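Local coordinates for Mll7089 protein (Mesorhizobium loti, PDB 2OZ8) that is of unknown function but has the fold of the mandelate racemase and enolase family, and may be a magnesium-dependent hydro-lyase, at residues Glu199-Ser203 / Lys204-Thr208; Ile81-Val84 / His85-Asn88; Ser154-Ser158 / Ile159-Ala163; Leu122-Leu125 / Leu126-Arg130. One frame throughout, in Å; residues are numbered along the deposited sequence.

Contact 1. Residues Glu199-Ser203 / Lys204-Thr208; sequences EAWTS and KEALT
E205 folds back from the first turn of its helix so that its carboxylate sits over the backbone of W201 and T202. CG stands anti to the backbone N (chi1 -178°) and the chain beyond it runs extended, which puts E205 OE1 3.1 Å from T202 N. This bond is fairly straight, but it meets the anti side of the carboxylate and comes in 32° out of its plane. T202 is at the N-cap position and E205 three residues on, so this is the bond a glutamate gives in a capping box; the return bond is absent, and a water near T202 OG1 accepts from E205 N instead. A second water ties A200 O to E205 OE1.

The W201 and E205 side chains cross at about a right angle, with ring and carboxylate planes 44° apart and W201 CD1 3.5 Å from E205 OE2. Further round the indole, W201 CE3 rests 3.6 Å from A206 CB. OE2 also forms a salt bridge with K209. Were E205 an alanine, the T202 N-H would probably lose its acceptor and K209 its salt-bridge mate.

K204 NZ reaches D268 and the V242 carbonyl, both of a neighbouring subunit. The stretch links strand 192-196 to helix 203-215 on the outside of the barrel, where W201 lies on V168 and L207 packs on helix 232-241.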
# COMPACT_ATOMS: atom_id res chain seq x y z
N GLU A 199 -25.70 -3.54 12.56
CA GLU A 199 -25.07 -2.28 12.17
C GLU A 199 -25.35 -1.13 13.13
O GLU A 199 -25.09 0.03 12.81
CB GLU A 199 -25.42 -1.86 10.71
CG GLU A 199 -25.20 -2.87 9.59
CD GLU A 199 -25.33 -2.26 8.12
OE1 GLU A 199 -26.33 -1.65 7.74
OE2 GLU A 199 -24.44 -2.39 7.28
N ALA A 200 -25.91 -1.43 14.30
CA ALA A 200 -26.22 -0.40 15.28
C ALA A 200 -24.99 0.33 15.79
O ALA A 200 -25.09 1.44 16.30
CB ALA A 200 -27.03 -0.98 16.47
N TRP A 201 -23.83 -0.29 15.68
CA TRP A 201 -22.63 0.29 16.33
C TRP A 201 -21.68 0.93 15.33
O TRP A 201 -21.72 0.62 14.16
CB TRP A 201 -21.92 -0.78 17.15
CG TRP A 201 -22.77 -1.37 18.23
CD1 TRP A 201 -23.82 -0.79 18.86
CD2 TRP A 201 -22.56 -2.64 18.87
NE1 TRP A 201 -24.31 -1.62 19.85
CE2 TRP A 201 -23.57 -2.77 19.87
CE3 TRP A 201 -21.63 -3.66 18.72
CZ2 TRP A 201 -23.67 -3.89 20.72
CZ3 TRP A 201 -21.73 -4.80 19.57
CH2 TRP A 201 -22.75 -4.90 20.57
N THR A 202 -20.90 1.91 15.78
CA THR A 202 -19.71 2.34 15.06
C THR A 202 -18.48 1.48 15.52
O THR A 202 -18.51 0.79 16.57
CB THR A 202 -19.47 3.86 15.33
OG1 THR A 202 -19.52 4.11 16.73
CG2 THR A 202 -20.53 4.76 14.63
N SER A 203 -17.40 1.51 14.77
CA SER A 203 -16.30 0.54 15.04
C SER A 203 -15.73 0.52 16.44
O SER A 203 -15.65 -0.57 17.04
CB SER A 203 -15.17 0.60 14.01
OG SER A 203 -14.57 1.87 14.04
N LYS A 204 -15.35 1.68 17.00
CA LYS A 204 -14.75 1.64 18.35
C LYS A 204 -15.76 1.36 19.43
O LYS A 204 -15.45 0.68 20.42
CB LYS A 204 -13.83 2.86 18.65
CG LYS A 204 -13.05 2.82 19.97
CD LYS A 204 -12.23 1.56 20.16
CE LYS A 204 -11.00 1.50 19.19
NZ LYS A 204 -9.91 2.48 19.47
N GLU A 205 -16.98 1.84 19.25
CA GLU A 205 -18.14 1.46 20.07
C GLU A 205 -18.41 -0.04 20.05
O GLU A 205 -18.55 -0.64 21.12
CB GLU A 205 -19.39 2.18 19.60
CG GLU A 205 -20.61 1.85 20.45
CD GLU A 205 -21.93 2.29 19.79
OE1 GLU A 205 -21.96 2.75 18.62
OE2 GLU A 205 -22.95 2.18 20.47
N ALA A 206 -18.43 -0.68 18.88
CA ALA A 206 -18.52 -2.19 18.82
C ALA A 206 -17.46 -2.83 19.68
O ALA A 206 -17.76 -3.66 20.54
CB ALA A 206 -18.41 -2.70 17.42
N LEU A 207 -16.22 -2.40 19.50
CA LEU A 207 -15.10 -2.98 20.22
C LEU A 207 -15.16 -2.78 21.76
O LEU A 207 -14.86 -3.70 22.50
CB LEU A 207 -13.79 -2.49 19.62
CG LEU A 207 -12.45 -3.01 20.12
CD1 LEU A 207 -12.41 -4.45 20.62
CD2 LEU A 207 -11.52 -2.83 18.98
N THR A 208 -15.55 -1.60 22.24
CA THR A 208 -15.66 -1.41 23.69
C THR A 208 -16.84 -2.16 24.27
O THR A 208 -16.78 -2.63 25.38
CB THR A 208 -15.73 0.09 24.09
OG1 THR A 208 -16.94 0.66 23.60
CG2 THR A 208 -14.54 0.87 23.48
O HOH W 1 -23.96 3.95 16.91
O HOH W 2 -17.29 4.61 17.95

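Contact 2. Residues Ile81-Val84 / His85-Asn88; sequences IALV and HRVN. With SO4 (sulfate ion), chain E.
H85 turns its ring back toward I81 of helix 80-83 and binds I81 O through ND1. Its CG stands beside the backbone N, anti to the carbonyl carbon (chi1 -72°), and this swings the imidazole alongside the I81 side chain, the two pointing the same way. The bond is short, 2.8 Å from H85 ND1 to I81 O, yet bent at the hydrogen (131°), and the oxygen lies 30° out of the ring plane. I81 CD1 adds a contact of 4.0 Å to H85 CE1, while V84 CG2 covers one face of the ring near its rim. On its far side H85 NE2 pairs with NE2 of H85 in a neighbouring subunit, the two rings almost parallel.

R86 lies beside L83, and L83 CD2 sits over one face of the guanidinium, 3.9 Å from R86 NH1. A bend at chi3 turns the group to that place, where NE bonds to the G127 carbonyl of the same neighbour. The backbone here makes a type I turn from L83 to R86, closed by R86 N to L83 O. Further on, N88 ND2 donates to a sulfate ion, probably from the crystallisation liquor.

Within the chain, the segment 81-84 packs on helix 103-118: I81 on A114, L83 on L110, and V84 on both L110 and W111.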
# COMPACT_ATOMS: atom_id res chain seq x y z
N ILE A 81 -30.73 -27.52 -15.57
CA ILE A 81 -29.33 -27.85 -15.32
C ILE A 81 -28.36 -27.08 -16.23
O ILE A 81 -27.20 -26.87 -15.85
CB ILE A 81 -29.06 -29.41 -15.33
CG1 ILE A 81 -27.69 -29.79 -14.73
CG2 ILE A 81 -29.31 -30.04 -16.73
CD1 ILE A 81 -27.55 -29.68 -13.19
N ALA A 82 -28.82 -26.62 -17.39
CA ALA A 82 -27.96 -25.77 -18.21
C ALA A 82 -27.93 -24.36 -17.64
O ALA A 82 -26.89 -23.75 -17.56
CB ALA A 82 -28.43 -25.75 -19.70
N LEU A 83 -29.09 -23.85 -17.25
CA LEU A 83 -29.19 -22.46 -16.85
C LEU A 83 -28.40 -22.16 -15.61
O LEU A 83 -27.82 -21.10 -15.52
CB LEU A 83 -30.66 -22.11 -16.63
CG LEU A 83 -31.50 -21.98 -17.89
CD1 LEU A 83 -32.95 -21.91 -17.45
CD2 LEU A 83 -31.17 -20.75 -18.66
N VAL A 84 -28.39 -23.07 -14.64
CA VAL A 84 -27.67 -22.89 -13.39
C VAL A 84 -26.15 -22.87 -13.59
O VAL A 84 -25.40 -22.53 -12.67
CB VAL A 84 -28.03 -24.01 -12.30
CG1 VAL A 84 -29.51 -23.95 -11.90
CG2 VAL A 84 -27.61 -25.39 -12.75
N HIS A 85 -25.68 -23.23 -14.78
CA HIS A 85 -24.22 -23.18 -15.01
C HIS A 85 -23.81 -21.92 -15.71
O HIS A 85 -22.64 -21.60 -15.72
CB HIS A 85 -23.68 -24.40 -15.75
CG HIS A 85 -23.67 -25.63 -14.91
ND1 HIS A 85 -24.52 -26.68 -15.14
CD2 HIS A 85 -22.96 -25.95 -13.81
CE1 HIS A 85 -24.32 -27.61 -14.22
NE2 HIS A 85 -23.38 -27.19 -13.40
N ARG A 86 -24.78 -21.20 -16.25
CA ARG A 86 -24.46 -20.03 -17.03
C ARG A 86 -23.62 -19.06 -16.22
O ARG A 86 -23.89 -18.83 -15.05
CB ARG A 86 -25.73 -19.33 -17.50
CG ARG A 86 -25.44 -18.23 -18.53
CD ARG A 86 -26.72 -18.07 -19.33
NE ARG A 86 -26.94 -19.16 -20.27
CZ ARG A 86 -28.03 -19.29 -21.00
NH1 ARG A 86 -29.01 -18.40 -20.84
NH2 ARG A 86 -28.13 -20.28 -21.88
N VAL A 87 -22.59 -18.55 -16.89
CA VAL A 87 -21.77 -17.42 -16.44
C VAL A 87 -22.17 -16.21 -17.28
O VAL A 87 -22.02 -16.24 -18.51
CB VAL A 87 -20.26 -17.67 -16.69
CG1 VAL A 87 -19.47 -16.42 -16.41
CG2 VAL A 87 -19.76 -18.76 -15.81
N ASN A 88 -22.69 -15.18 -16.62
CA ASN A 88 -23.10 -13.91 -17.25
C ASN A 88 -22.15 -12.79 -16.86
O ASN A 88 -21.62 -12.80 -15.76
CB ASN A 88 -24.49 -13.50 -16.79
CG ASN A 88 -25.59 -14.48 -17.24
OD1 ASN A 88 -25.82 -14.70 -18.43
ND2 ASN A 88 -26.31 -15.03 -16.28
S SO4 E . -26.74 -14.88 -12.27
O1 SO4 E . -28.16 -15.11 -12.73
O2 SO4 E . -25.95 -14.05 -13.24
O3 SO4 E . -26.93 -14.09 -11.02
O4 SO4 E . -25.97 -16.12 -11.94
O HOH W 3 -26.20 -18.92 -13.88

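Contact 3. Residues Ser154-Ser158 / Ile159-Ala163; sequences SHAAS and IGYSA
From A156 to Y161 the chain closes the last turn of helix 146-158 and then breaks out of it. I159 N is only weakly bonded to H155 O, at 3.3 Å, and I159 is the first residue to leave helical angles. G160 then takes a positive phi of 106°, where a side chain would jam against the preceding carbonyl oxygen, so glycine suits the spot. Two bonds reach back into the helix: G160 N to A157 O at 3.0 Å, the donor standing above the carbonyl plane, and Y161 N to A156 O at 3.2 Å.

Y161 swings its ring so that its edge faces the helix end. A156 O lies close to the ring plane, 3.2 Å from Y161 CD2, and the same carbon meets A156 CB at 3.8 Å; one oxygen thus has both the Y161 N-H and the ring edge beside it. Across the turn, the side chains of H155 and I159 pass each other at a slant, with H155 CE1 3.8 Å from I159 CD1. With I159 CG1 held between the backbone N and the carbonyl carbon (chi1 71°), the branch folds back against the helix, and CG1 comes to 3.5 Å from A156 O.

This is a Schellman motif with G160 as its C-prime residue and the apolar contact between A156 and Y161 that commonly accompanies it. It ends the helix of the beta-alpha-beta crossover joining strands 132-138 and 163-167 of the barrel.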
# COMPACT_ATOMS: atom_id res chain seq x y z
N SER A 154 -35.79 -20.91 26.07
CA SER A 154 -35.90 -22.16 26.81
C SER A 154 -36.66 -23.28 26.03
O SER A 154 -36.31 -24.46 26.13
CB SER A 154 -36.45 -21.93 28.22
OG SER A 154 -37.76 -21.45 28.11
N HIS A 155 -37.64 -22.93 25.20
CA HIS A 155 -38.07 -23.94 24.23
C HIS A 155 -36.91 -24.45 23.34
O HIS A 155 -36.72 -25.67 23.22
CB HIS A 155 -39.22 -23.47 23.35
CG HIS A 155 -39.77 -24.56 22.48
ND1 HIS A 155 -39.65 -24.56 21.11
CD2 HIS A 155 -40.42 -25.71 22.81
CE1 HIS A 155 -40.22 -25.66 20.63
NE2 HIS A 155 -40.69 -26.37 21.64
N ALA A 156 -36.12 -23.57 22.73
CA ALA A 156 -35.00 -24.09 21.91
C ALA A 156 -34.08 -25.06 22.69
O ALA A 156 -33.69 -26.13 22.16
CB ALA A 156 -34.21 -22.98 21.26
N ALA A 157 -33.70 -24.70 23.91
CA ALA A 157 -32.87 -25.60 24.74
C ALA A 157 -33.59 -26.93 25.04
O ALA A 157 -32.95 -28.01 24.96
CB ALA A 157 -32.39 -24.91 26.01
N SER A 158 -34.90 -26.86 25.34
CA SER A 158 -35.73 -28.08 25.57
C SER A 158 -35.51 -29.17 24.55
O SER A 158 -35.38 -30.34 24.92
CB SER A 158 -37.22 -27.79 25.48
OG SER A 158 -37.69 -27.28 26.69
N ILE A 159 -35.51 -28.76 23.27
CA ILE A 159 -35.43 -29.69 22.12
C ILE A 159 -34.02 -29.78 21.51
O ILE A 159 -33.84 -30.27 20.40
CB ILE A 159 -36.45 -29.31 21.02
CG1 ILE A 159 -36.02 -28.01 20.31
CG2 ILE A 159 -37.92 -29.23 21.62
CD1 ILE A 159 -37.06 -27.42 19.41
N GLY A 160 -33.00 -29.30 22.20
CA GLY A 160 -31.65 -29.76 21.87
C GLY A 160 -30.69 -28.85 21.13
O GLY A 160 -29.62 -29.30 20.73
N TYR A 161 -31.08 -27.59 20.94
CA TYR A 161 -30.15 -26.52 20.53
C TYR A 161 -29.13 -26.31 21.63
O TYR A 161 -29.45 -26.42 22.82
CB TYR A 161 -30.89 -25.22 20.22
CG TYR A 161 -31.74 -25.33 18.95
CD1 TYR A 161 -31.21 -24.99 17.68
CD2 TYR A 161 -33.08 -25.82 19.02
CE1 TYR A 161 -32.00 -25.13 16.50
CE2 TYR A 161 -33.86 -25.96 17.87
CZ TYR A 161 -33.31 -25.63 16.60
OH TYR A 161 -34.11 -25.78 15.49
N SER A 162 -27.90 -26.03 21.23
CA SER A 162 -26.83 -25.72 22.18
C SER A 162 -26.16 -24.42 21.78
O SER A 162 -25.22 -23.96 22.43
CB SER A 162 -25.82 -26.84 22.24
OG SER A 162 -25.34 -27.18 20.94
N ALA A 163 -26.66 -23.81 20.69
CA ALA A 163 -26.19 -22.50 20.25
C ALA A 163 -27.37 -21.56 19.97
O ALA A 163 -28.39 -21.99 19.40
CB ALA A 163 -25.28 -22.66 19.03

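Contact 4. Residues Leu122-Leu125 / Leu126-Arg130; sequences LHVL and LGSRR
H123 and S128 are tied by a Schellman motif at the end of helix 122-125, in which S128 N donates to H123 O (2.8 Å), G127 N to V124 O (2.9 Å), and G127 has a positive phi of 88°.

The side chains repeat the link. With CG between the backbone N and the carbonyl carbon (chi1 71°), the H123 ring leans toward the exit of the helix, and ND1 meets S128 OG at its edge. The separation of 2.6 Å between H123 ND1 and S128 OG marks a tight hydrogen bond in which either could be the donor. Two more oxygens crowd the hydroxyl: H123 O and R130 O each lie 3.2 Å from S128 OG, as weak partners competing for a single proton. V124 CG2 covers one face of the ring, off toward its rim. A leucine in place of H123 would probably leave S128 OG without its closest partner and the loop toward R130 less firmly fixed. L122 and L126 also pack at a slant, L122 CG lying 3.8 Å from L126 CD1. A water joins V124 O to S128 O.

The helix packs against two others. L122, L125 and L126 all press on W111 of helix 103-118, while L126 also touches M306 and A309 of helix 304-309, and the H123 ring meets that of H305. The loop then leads into strand 132-138.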
# COMPACT_ATOMS: atom_id res chain seq x y z
N LEU A 122 -30.94 -32.35 -3.75
CA LEU A 122 -30.08 -31.19 -4.09
C LEU A 122 -28.63 -31.22 -3.55
O LEU A 122 -27.68 -31.04 -4.32
CB LEU A 122 -30.79 -29.87 -3.78
CG LEU A 122 -30.02 -28.60 -4.15
CD1 LEU A 122 -29.69 -28.51 -5.68
CD2 LEU A 122 -30.79 -27.42 -3.70
N HIS A 123 -28.45 -31.50 -2.26
CA HIS A 123 -27.12 -31.58 -1.67
C HIS A 123 -26.15 -32.57 -2.33
O HIS A 123 -24.95 -32.28 -2.48
CB HIS A 123 -27.20 -31.79 -0.15
CG HIS A 123 -27.66 -33.15 0.26
ND1 HIS A 123 -26.78 -34.14 0.68
CD2 HIS A 123 -28.90 -33.68 0.37
CE1 HIS A 123 -27.47 -35.22 1.02
NE2 HIS A 123 -28.76 -34.96 0.84
N VAL A 124 -26.66 -33.74 -2.71
CA VAL A 124 -25.83 -34.74 -3.42
C VAL A 124 -25.38 -34.15 -4.78
O VAL A 124 -24.20 -34.19 -5.12
CB VAL A 124 -26.56 -36.11 -3.60
CG1 VAL A 124 -25.70 -37.09 -4.40
CG2 VAL A 124 -26.99 -36.71 -2.21
N LEU A 125 -26.32 -33.58 -5.51
CA LEU A 125 -25.99 -32.84 -6.74
C LEU A 125 -24.96 -31.72 -6.44
O LEU A 125 -24.08 -31.45 -7.28
CB LEU A 125 -27.26 -32.25 -7.38
CG LEU A 125 -27.08 -31.44 -8.67
CD1 LEU A 125 -26.59 -32.30 -9.92
CD2 LEU A 125 -28.41 -30.69 -8.98
N LEU A 126 -25.07 -31.11 -5.26
CA LEU A 126 -24.12 -30.02 -4.88
C LEU A 126 -22.74 -30.54 -4.48
O LEU A 126 -21.85 -29.75 -4.20
CB LEU A 126 -24.70 -29.04 -3.84
CG LEU A 126 -25.92 -28.24 -4.33
CD1 LEU A 126 -26.50 -27.37 -3.24
CD2 LEU A 126 -25.63 -27.46 -5.66
N GLY A 127 -22.58 -31.87 -4.53
CA GLY A 127 -21.33 -32.55 -4.21
C GLY A 127 -21.17 -32.91 -2.73
O GLY A 127 -20.07 -33.23 -2.30
N SER A 128 -22.23 -32.92 -1.93
CA SER A 128 -22.06 -33.16 -0.51
C SER A 128 -21.47 -34.51 -0.25
O SER A 128 -21.56 -35.41 -1.10
CB SER A 128 -23.38 -33.02 0.27
OG SER A 128 -24.22 -34.16 0.06
N ARG A 129 -20.86 -34.65 0.93
CA ARG A 129 -20.37 -35.92 1.45
C ARG A 129 -21.08 -36.18 2.77
O ARG A 129 -20.95 -37.23 3.36
CB ARG A 129 -18.88 -35.89 1.73
CG ARG A 129 -18.00 -35.42 0.59
CD ARG A 129 -16.62 -36.10 0.68
NE ARG A 129 -15.60 -35.18 0.20
CZ ARG A 129 -14.47 -35.58 -0.38
NH1 ARG A 129 -14.22 -36.87 -0.52
NH2 ARG A 129 -13.62 -34.67 -0.84
N ARG A 130 -21.81 -35.19 3.26
CA ARG A 130 -22.56 -35.39 4.47
C ARG A 130 -23.99 -34.95 4.28
O ARG A 130 -24.36 -34.40 3.26
CB ARG A 130 -21.86 -34.75 5.69
CG ARG A 130 -21.58 -33.21 5.64
CD ARG A 130 -20.41 -32.82 6.63
NE ARG A 130 -19.19 -33.58 6.26
CZ ARG A 130 -18.33 -34.14 7.11
NH1 ARG A 130 -18.51 -34.02 8.43
NH2 ARG A 130 -17.28 -34.82 6.64
O HOH W 4 -22.29 -35.79 -3.81

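How the contacts relate
Along the chain the order is contact 2, contact 4, contact 3, contact 1. Contacts 2 and 4 are neighbours, centres 18 Å apart on the same side of the chain's centre, both packed on helix 103-118, and touching where I81 CD1 meets L125 CD1 at 4.3 Å; both also face the same neighbouring subunit, so that corner belongs to an interface. Contact 3 lies about 28 Å from contact 4 between centres, and contact 1 about 29 Å from contact 3. These two sit at loops of the barrel, after helix 146-158 and before helix 203-215. Contact 1 meets two further subunits, whereas no other chain touches contact 3.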